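Local coordinates for Lmo2812 protein (Listeria monocytogenes EGD-e, PDB 5ZQA) that is a penicillin-binding protein that probably acts as a serine-type D-Ala-D-Ala carboxypeptidase in the remodelling of cell-wall peptidoglycan, at residues 68-73 with 182-187; 61-66 with 176-181; 115-120 with 124-129. All blocks are in the same frame, centred on the assembly; numbering follows the deposited sequence.

Contact 1. Residues 68-73 with 182-187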
loop_
_atom_site.group_PDB
_atom_site.type_symbol
_atom_site.label_atom_id
_atom_site.label_comp_id
_atom_site.label_asym_id
_atom_site.label_seq_id
_atom_site.Cartn_x
_atom_site.Cartn_y
_atom_site.Cartn_z
ATOM N N THR A 68 3.545 -1.605 6.869
ATOM C CA THR A 68 4.405 -2.757 7.106
ATOM C C THR A 68 5.694 -2.645 6.280
ATOM O O THR A 68 6.772 -2.898 6.807
ATOM C CB THR A 68 3.658 -4.065 6.807
ATOM O OG1 THR A 68 2.461 -4.074 7.600
ATOM C CG2 THR A 68 4.503 -5.313 7.153
ATOM N N ALA A 69 5.578 -2.242 5.011
ATOM C CA ALA A 69 6.760 -2.027 4.166
ATOM C C ALA A 69 7.695 -0.997 4.793
ATOM O O ALA A 69 8.914 -1.211 4.845
ATOM C CB ALA A 69 6.346 -1.588 2.752
ATOM N N PHE A 70 7.136 0.116 5.264
ATOM C CA PHE A 70 7.939 1.163 5.898
ATOM C C PHE A 70 8.749 0.598 7.056
ATOM O O PHE A 70 9.953 0.847 7.162
ATOM C CB PHE A 70 7.051 2.320 6.390
ATOM C CG PHE A 70 7.830 3.490 6.921
ATOM C CD1 PHE A 70 8.315 4.459 6.064
ATOM C CD2 PHE A 70 8.114 3.599 8.275
ATOM C CE1 PHE A 70 9.045 5.537 6.549
ATOM C CE2 PHE A 70 8.840 4.667 8.757
ATOM C CZ PHE A 70 9.304 5.635 7.889
ATOM N N LEU A 71 8.097 -0.194 7.896
ATOM C CA LEU A 71 8.761 -0.747 9.065
ATOM C C LEU A 71 9.807 -1.824 8.719
ATOM O O LEU A 71 10.838 -1.926 9.395
ATOM C CB LEU A 71 7.712 -1.288 10.043
ATOM C CG LEU A 71 6.958 -0.138 10.722
ATOM C CD1 LEU A 71 5.773 -0.658 11.528
ATOM C CD2 LEU A 71 7.879 0.689 11.619
ATOM N N VAL A 72 9.563 -2.604 7.669
ATOM C CA VAL A 72 10.563 -3.538 7.164
ATOM C C VAL A 72 11.797 -2.796 6.680
ATOM O O VAL A 72 12.927 -3.143 7.042
ATOM C CB VAL A 72 9.985 -4.397 6.026
ATOM C CG1 VAL A 72 11.082 -5.142 5.290
ATOM C CG2 VAL A 72 8.940 -5.365 6.595
ATOM N N LEU A 73 11.575 -1.746 5.898
ATOM C CA LEU A 73 12.678 -0.978 5.322
ATOM C C LEU A 73 13.470 -0.237 6.412
ATOM O O LEU A 73 14.710 -0.174 6.350
ATOM C CB LEU A 73 12.140 -0.010 4.272
ATOM C CG LEU A 73 11.591 -0.739 3.043
ATOM C CD1 LEU A 73 10.794 0.206 2.163
ATOM C CD2 LEU A 73 12.712 -1.387 2.248
ATOM N N SER A 182 2.215 7.667 2.444
ATOM C CA SER A 182 2.826 7.344 1.162
ATOM C C SER A 182 3.999 8.275 0.863
ATOM O O SER A 182 5.035 7.833 0.377
ATOM C CB SER A 182 1.779 7.423 0.044
ATOM O OG SER A 182 0.736 6.485 0.279
ATOM N N SER A 183 3.826 9.561 1.151
ATOM C CA SER A 183 4.884 10.541 0.913
ATOM C C SER A 183 6.096 10.253 1.802
ATOM O O SER A 183 7.238 10.288 1.334
ATOM C CB SER A 183 4.347 11.962 1.140
ATOM O OG SER A 183 4.054 12.191 2.501
ATOM N N LYS A 184 5.854 9.942 3.074
ATOM C CA LYS A 184 6.939 9.632 4.000
ATOM C C LYS A 184 7.662 8.352 3.587
ATOM O O LYS A 184 8.886 8.261 3.675
ATOM C CB LYS A 184 6.402 9.496 5.429
ATOM C CG LYS A 184 7.481 9.367 6.483
ATOM C CD LYS A 184 8.173 10.689 6.757
ATOM C CE LYS A 184 7.221 11.709 7.366
ATOM N NZ LYS A 184 7.977 12.901 7.833
ATOM N N LEU A 185 6.899 7.359 3.143
ATOM C CA LEU A 185 7.496 6.110 2.684
ATOM C C LEU A 185 8.413 6.355 1.483
ATOM O O LEU A 185 9.557 5.888 1.450
ATOM C CB LEU A 185 6.402 5.091 2.336
ATOM C CG LEU A 185 6.847 3.800 1.648
ATOM C CD1 LEU A 185 7.781 2.993 2.527
ATOM C CD2 LEU A 185 5.622 2.962 1.259
ATOM N N ILE A 186 7.924 7.113 0.508
ATOM C CA ILE A 186 8.689 7.378 -0.701
ATOM C C ILE A 186 9.906 8.286 -0.437
ATOM O O ILE A 186 10.989 8.042 -0.974
ATOM C CB ILE A 186 7.771 7.985 -1.783
ATOM C CG1 ILE A 186 6.759 6.935 -2.258
ATOM C CG2 ILE A 186 8.581 8.519 -2.971
ATOM C CD1 ILE A 186 5.652 7.518 -3.131
ATOM N N SER A 187 9.758 9.310 0.401
ATOM C CA SER A 187 10.880 10.219 0.669
ATOM C C SER A 187 11.967 9.543 1.518
ATOM O O SER A 187 13.165 9.763 1.312
ATOM C CB SER A 187 10.376 11.497 1.345
ATOM O OG SER A 187 9.879 11.242 2.644
#
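Leu185 reaches across to helix 65-77 with one methyl, CD1, which lies against Phe70 and Leu73 together. Leu185 CD1 comes to 3.8 Å from Phe70 CA and 3.9 Å from Phe70 CD1, so the methyl sits on the backbone of the helix as well as beside the ring. Leu185 CG is anti to its backbone N (chi1 171°), which carries the branch over to the partner helix. The side chains of Phe70 and Leu185 run past one another in opposite directions. The Phe70 ring turns its edge, not its face, to helix 175-188: Leu185 CA and Lys184 O both lie near the ring plane, Lys184 O 4.0 Å from Phe70 CE1. The short segments cross at 28° with axes 10.3 Å apart, joining the helix that follows the serine of the SxxK motif, as in S11-family penicillin-binding proteins, to a helix lying on the central antiparallel sheet. Lys184 CG adds a contact 4.1 Å from Phe70 CE1, before bends at the second and third torsions lead the amine away. Leu73 CD1 touches Leu185 CD1 at 4.1 Å, the two side chains at about a right angle. Beyond the pair, Phe70 packs edge-to-face with His189, a ligand of the bound magnesium ion.

Contact 2. Residues 61-66 with 176-181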
loop_
_atom_site.group_PDB
_atom_site.type_symbol
_atom_site.label_atom_id
_atom_site.label_comp_id
_atom_site.label_asym_id
_atom_site.label_seq_id
_atom_site.Cartn_x
_atom_site.Cartn_y
_atom_site.Cartn_z
ATOM N N ALA A 61 -7.894 -1.708 4.145
ATOM C CA ALA A 61 -7.504 -3.071 3.768
ATOM C C ALA A 61 -5.993 -3.192 3.498
ATOM O O ALA A 61 -5.188 -2.750 4.315
ATOM C CB ALA A 61 -8.318 -3.518 2.561
ATOM N N SER A 62 -5.613 -3.757 2.355
ATOM C CA SER A 62 -4.196 -3.992 2.053
ATOM C C SER A 62 -3.344 -2.733 1.870
ATOM O O SER A 62 -2.120 -2.836 1.749
ATOM C CB SER A 62 -4.059 -4.859 0.799
ATOM O OG SER A 62 -4.327 -6.223 1.106
ATOM N N LEU A 63 -3.956 -1.556 1.854
ATOM C CA LEU A 63 -3.126 -0.344 1.835
ATOM C C LEU A 63 -2.297 -0.310 3.117
ATOM O O LEU A 63 -1.244 0.332 3.165
ATOM C CB LEU A 63 -3.965 0.927 1.684
ATOM C CG LEU A 63 -4.828 1.012 0.410
ATOM C CD1 LEU A 63 -5.598 2.325 0.383
ATOM C CD2 LEU A 63 -3.970 0.859 -0.839
ATOM N N SER A 64 -2.755 -1.040 4.141
ATOM C CA SER A 64 -1.993 -1.211 5.380
ATOM C C SER A 64 -0.583 -1.730 5.146
ATOM O O SER A 64 0.332 -1.449 5.941
ATOM C CB SER A 64 -2.700 -2.188 6.322
ATOM O OG SER A 64 -3.984 -1.727 6.690
ATOM N N LYS A 65 -0.403 -2.490 4.070
ATOM C CA LYS A 65 0.906 -3.056 3.772
ATOM C C LYS A 65 1.975 -2.003 3.502
ATOM O O LYS A 65 3.167 -2.304 3.599
ATOM C CB LYS A 65 0.801 -4.008 2.585
ATOM C CG LYS A 65 -0.019 -5.260 2.891
ATOM C CD LYS A 65 -0.209 -6.093 1.638
ATOM C CE LYS A 65 -0.792 -7.470 1.960
ATOM N NZ LYS A 65 -2.227 -7.373 2.290
ATOM N N LEU A 66 1.572 -0.770 3.201
ATOM C CA LEU A 66 2.561 0.296 3.038
ATOM C C LEU A 66 3.228 0.625 4.370
ATOM O O LEU A 66 4.410 0.958 4.403
ATOM C CB LEU A 66 1.929 1.552 2.441
ATOM C CG LEU A 66 1.475 1.364 0.985
ATOM C CD1 LEU A 66 0.753 2.592 0.473
ATOM C CD2 LEU A 66 2.659 1.042 0.067
ATOM N N LYS A 176 -6.148 12.093 3.378
ATOM C CA LYS A 176 -5.108 12.979 3.882
ATOM C C LYS A 176 -4.004 12.190 4.603
ATOM O O LYS A 176 -2.816 12.410 4.362
ATOM C CB LYS A 176 -5.711 14.043 4.803
ATOM C CG LYS A 176 -6.530 15.094 4.072
ATOM C CD LYS A 176 -7.019 16.157 5.048
ATOM C CE LYS A 176 -7.568 17.367 4.308
ATOM N NZ LYS A 176 -6.545 18.003 3.418
ATOM N N ASP A 177 -4.388 11.263 5.477
ATOM C CA ASP A 177 -3.390 10.475 6.197
ATOM C C ASP A 177 -2.650 9.504 5.268
ATOM O O ASP A 177 -1.444 9.279 5.427
ATOM C CB ASP A 177 -4.052 9.706 7.333
ATOM C CG ASP A 177 -4.199 10.528 8.598
ATOM O OD1 ASP A 177 -3.520 11.567 8.758
ATOM O OD2 ASP A 177 -4.989 10.101 9.459
ATOM N N LEU A 178 -3.363 8.938 4.295
ATOM C CA LEU A 178 -2.727 8.028 3.349
ATOM C C LEU A 178 -1.708 8.765 2.465
ATOM O O LEU A 178 -0.659 8.204 2.133
ATOM C CB LEU A 178 -3.790 7.313 2.502
ATOM C CG LEU A 178 -4.626 6.297 3.281
ATOM C CD1 LEU A 178 -5.792 5.856 2.431
ATOM C CD2 LEU A 178 -3.781 5.099 3.723
ATOM N N PHE A 179 -1.996 10.014 2.105
ATOM C CA PHE A 179 -1.009 10.827 1.406
ATOM C C PHE A 179 0.262 10.990 2.239
ATOM O O PHE A 179 1.364 10.849 1.722
ATOM C CB PHE A 179 -1.585 12.206 1.058
ATOM C CG PHE A 179 -0.537 13.212 0.661
ATOM C CD1 PHE A 179 0.303 12.969 -0.421
ATOM C CD2 PHE A 179 -0.386 14.385 1.369
ATOM C CE1 PHE A 179 1.277 13.872 -0.788
ATOM C CE2 PHE A 179 0.593 15.313 1.002
ATOM C CZ PHE A 179 1.422 15.051 -0.080
ATOM N N LEU A 180 0.097 11.284 3.526
ATOM C CA LEU A 180 1.238 11.482 4.412
ATOM C C LEU A 180 2.061 10.206 4.536
ATOM O O LEU A 180 3.290 10.248 4.449
ATOM C CB LEU A 180 0.766 11.942 5.793
ATOM C CG LEU A 180 1.879 12.244 6.800
ATOM C CD1 LEU A 180 2.955 13.151 6.201
ATOM C CD2 LEU A 180 1.282 12.885 8.025
ATOM N N LEU A 181 1.393 9.077 4.746
ATOM C CA LEU A 181 2.110 7.810 4.856
ATOM C C LEU A 181 2.879 7.499 3.580
ATOM O O LEU A 181 4.051 7.122 3.621
ATOM C CB LEU A 181 1.140 6.679 5.169
ATOM C CG LEU A 181 1.718 5.271 5.118
ATOM C CD1 LEU A 181 2.902 5.118 6.063
ATOM C CD2 LEU A 181 0.623 4.252 5.404
#
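Leu63 and Leu178 meet methyl to methyl, Leu63 CD1 on Leu178 CD1 at 4.1 Å, their side chains crossing at about a right angle. Both have CG anti to the carbonyl carbon (chi1 -59° and -70°), which extends each branch toward the other segment. One turn further on, Leu66 offers its CB to Leu181 CD2 at 4.2 Å. These buried aliphatic contacts are the whole of the meeting, with no hydrogen bond between the segments, and Ile238 and Leu253 of the central sheet help close the cluster around Leu63 and Leu178. Leu63 lies within, and Leu66 directly after, the SxxK motif of serine penicillin-binding proteins, Ser62 and Lys65 here, whose predicted roles are acyl-ester nucleophile and proton acceptor; both leucines point toward helix 175-188 while Lys65 points away. The hydrogen bonds around the motif run within segment 61-66 or to residues nearby: Lys65 NZ donates to Ser62 OG at 2.7 Å, and its further bonds to Asn124 OD1 and Ser162 O hold the amine beside the serine. Ser62 OG is also hydrogen-bonded to Ser122 OG. Ser64 OG gives a bond to Ala61 O at 2.9 Å, with a C=O...donor angle of 163°.

Contact 3. Residues 115-120 with 124-129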
loop_
_atom_site.group_PDB
_atom_site.type_symbol
_atom_site.label_atom_id
_atom_site.label_comp_id
_atom_site.label_asym_id
_atom_site.label_seq_id
_atom_site.Cartn_x
_atom_site.Cartn_y
_atom_site.Cartn_z
ATOM N N TYR A 115 8.665 -9.469 1.266
ATOM C CA TYR A 115 8.454 -8.049 0.980
ATOM C C TYR A 115 7.948 -7.841 -0.454
ATOM O O TYR A 115 6.968 -7.118 -0.671
ATOM C CB TYR A 115 9.768 -7.306 1.255
ATOM C CG TYR A 115 9.880 -5.893 0.736
ATOM C CD1 TYR A 115 10.466 -5.640 -0.496
ATOM C CD2 TYR A 115 9.477 -4.814 1.509
ATOM C CE1 TYR A 115 10.601 -4.356 -0.981
ATOM C CE2 TYR A 115 9.615 -3.521 1.039
ATOM C CZ TYR A 115 10.178 -3.299 -0.208
ATOM O OH TYR A 115 10.324 -2.018 -0.691
ATOM N N SER A 116 8.574 -8.501 -1.428
ATOM C CA SER A 116 8.100 -8.394 -2.806
ATOM C C SER A 116 6.672 -8.909 -2.951
ATOM O O SER A 116 5.857 -8.270 -3.607
ATOM C CB SER A 116 9.013 -9.160 -3.763
ATOM O OG SER A 116 10.327 -8.634 -3.728
ATOM N N ALA A 117 6.376 -10.063 -2.355
ATOM C CA ALA A 117 5.040 -10.656 -2.464
ATOM C C ALA A 117 3.977 -9.762 -1.831
ATOM O O ALA A 117 2.895 -9.566 -2.392
ATOM C CB ALA A 117 5.021 -12.049 -1.826
ATOM N N MET A 118 4.292 -9.207 -0.669
ATOM C CA MET A 118 3.386 -8.276 -0.012
ATOM C C MET A 118 3.043 -7.089 -0.913
ATOM O O MET A 118 1.871 -6.749 -1.080
ATOM C CB MET A 118 4.013 -7.815 1.305
ATOM C CG MET A 118 3.246 -6.748 2.022
ATOM S SD MET A 118 4.018 -6.346 3.596
ATOM C CE MET A 118 5.388 -5.327 3.048
ATOM N N LEU A 119 4.052 -6.465 -1.516
ATOM C CA LEU A 119 3.813 -5.238 -2.276
ATOM C C LEU A 119 3.250 -5.492 -3.673
ATOM O O LEU A 119 2.437 -4.701 -4.165
ATOM C CB LEU A 119 5.101 -4.421 -2.384
ATOM C CG LEU A 119 5.558 -3.716 -1.104
ATOM C CD1 LEU A 119 6.827 -2.936 -1.409
ATOM C CD2 LEU A 119 4.470 -2.802 -0.564
ATOM N N THR A 120 3.662 -6.599 -4.291
ATOM C CA THR A 120 3.349 -6.869 -5.697
ATOM C C THR A 120 1.996 -7.561 -5.867
ATOM O O THR A 120 1.113 -7.062 -6.582
ATOM C CB THR A 120 4.464 -7.728 -6.340
ATOM O OG1 THR A 120 5.705 -7.017 -6.271
ATOM C CG2 THR A 120 4.167 -8.026 -7.793
ATOM N N ASN A 124 -1.211 -11.563 1.878
ATOM C CA ASN A 124 -1.506 -11.301 3.284
ATOM C C ASN A 124 -0.643 -12.106 4.237
ATOM O O ASN A 124 -0.223 -11.599 5.279
ATOM C CB ASN A 124 -2.977 -11.596 3.582
ATOM C CG ASN A 124 -3.888 -10.611 2.933
ATOM O OD1 ASN A 124 -3.958 -9.465 3.357
ATOM N ND2 ASN A 124 -4.593 -11.040 1.889
ATOM N N ASP A 125 -0.384 -13.367 3.892
ATOM C CA ASP A 125 0.445 -14.187 4.753
ATOM C C ASP A 125 1.882 -13.652 4.806
ATOM O O ASP A 125 2.495 -13.646 5.874
ATOM C CB ASP A 125 0.405 -15.669 4.328
ATOM C CG ASP A 125 0.682 -15.904 2.839
ATOM O OD1 ASP A 125 0.756 -14.954 2.038
ATOM O OD2 ASP A 125 0.806 -17.100 2.467
ATOM N N ALA A 126 2.399 -13.156 3.682
ATOM C CA ALA A 126 3.744 -12.574 3.671
ATOM C C ALA A 126 3.830 -11.380 4.624
ATOM O O ALA A 126 4.779 -11.250 5.408
ATOM C CB ALA A 126 4.130 -12.171 2.265
ATOM N N ALA A 127 2.821 -10.519 4.572
ATOM C CA ALA A 127 2.776 -9.359 5.461
ATOM C C ALA A 127 2.740 -9.764 6.936
ATOM O O ALA A 127 3.456 -9.200 7.757
ATOM C CB ALA A 127 1.571 -8.488 5.121
ATOM N N GLU A 128 1.895 -10.736 7.270
ATOM C CA GLU A 128 1.756 -11.158 8.665
ATOM C C GLU A 128 3.057 -11.768 9.178
ATOM O O GLU A 128 3.433 -11.570 10.337
ATOM C CB GLU A 128 0.615 -12.168 8.823
ATOM C CG GLU A 128 -0.780 -11.569 8.610
ATOM C CD GLU A 128 -1.126 -10.512 9.637
ATOM O OE1 GLU A 128 -1.829 -9.535 9.275
ATOM O OE2 GLU A 128 -0.706 -10.650 10.808
ATOM N N THR A 129 3.741 -12.488 8.297
ATOM C CA THR A 129 4.998 -13.156 8.638
ATOM C C THR A 129 6.080 -12.116 8.945
ATOM O O THR A 129 6.831 -12.236 9.920
ATOM C CB THR A 129 5.463 -14.076 7.496
ATOM O OG1 THR A 129 4.477 -15.085 7.262
ATOM C CG2 THR A 129 6.785 -14.745 7.839
#
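Extended torsions at chi1 (174°) and chi2 of Met118 carry its sulfur out alongside helix 124-135, and the bend at chi3 (77°) then turns the CE methyl toward helix 65-77. In this shape Met118 SD lies 3.6 Å from Ala127 CB, with Met118 CG close behind at 3.9 Å, so the thioether and the carbon before it both press on the one alanine methyl. Met118 SD also comes to 3.8 Å from Ala127 CA. Ala126, one residue earlier, fills the other part of the interface: Ala126 CB touches Ala117 CB at 4.2 Å and stands the same 4.2 Å from the backbone N of Met118. The short side chains let the segments come close, with axes 7.9 Å apart and N-to-C directions 130° apart. These are two successive helices joined by a three-residue turn, and Ser122, a predicted active-site residue, lies in that turn, as in the SxN motif of penicillin-binding proteins, completed by Asn124. Inside each helix a threonine hydroxyl bonds back to the carbonyl four residues earlier. Thr120 OG1 reaches Ser116 O at 2.9 Å. Thr129 OG1 reaches Asp125 O at 2.8 Å, from above the carbonyl plane, while Thr129 N approaches from the opposite face. The Asp125 carboxylate is held by backbone N-H groups of Leu100 and Tyr101, and Asn124 ND2 bonds to Val98 O. With no hydrogen bond between the paired segments, the buried contact rests on dispersion among methyls and a polarisable sulfur, while polar groups around it bond elsewhere.

Contacts 1 and 2 follow one another along the same two helices, 65-77 and 175-188, their centres 10 Å apart and joined where Leu185 CD2 meets Leu66 CD2 at 3.7 Å. Contact 3 also packs on residues 68-73: Met118 CE lies 3.7 Å from Ala69 N, and Tyr115 OH 3.6 Å from Leu73 CD1. Contact 2 carries Ser62 and Lys65, predicted nucleophile and proton acceptor; contact 3 supplies Asn124, while Ala127 CB packs on Lys65 CE at 4.1 Å. Helix 65-77 is thus packed by helix 175-188 in contacts 1 and 2 and by helix 111-120 next to contact 3. In contact 1, the nearest atom of the Leu73 side chain is about 4 Å from a bound magnesium ion.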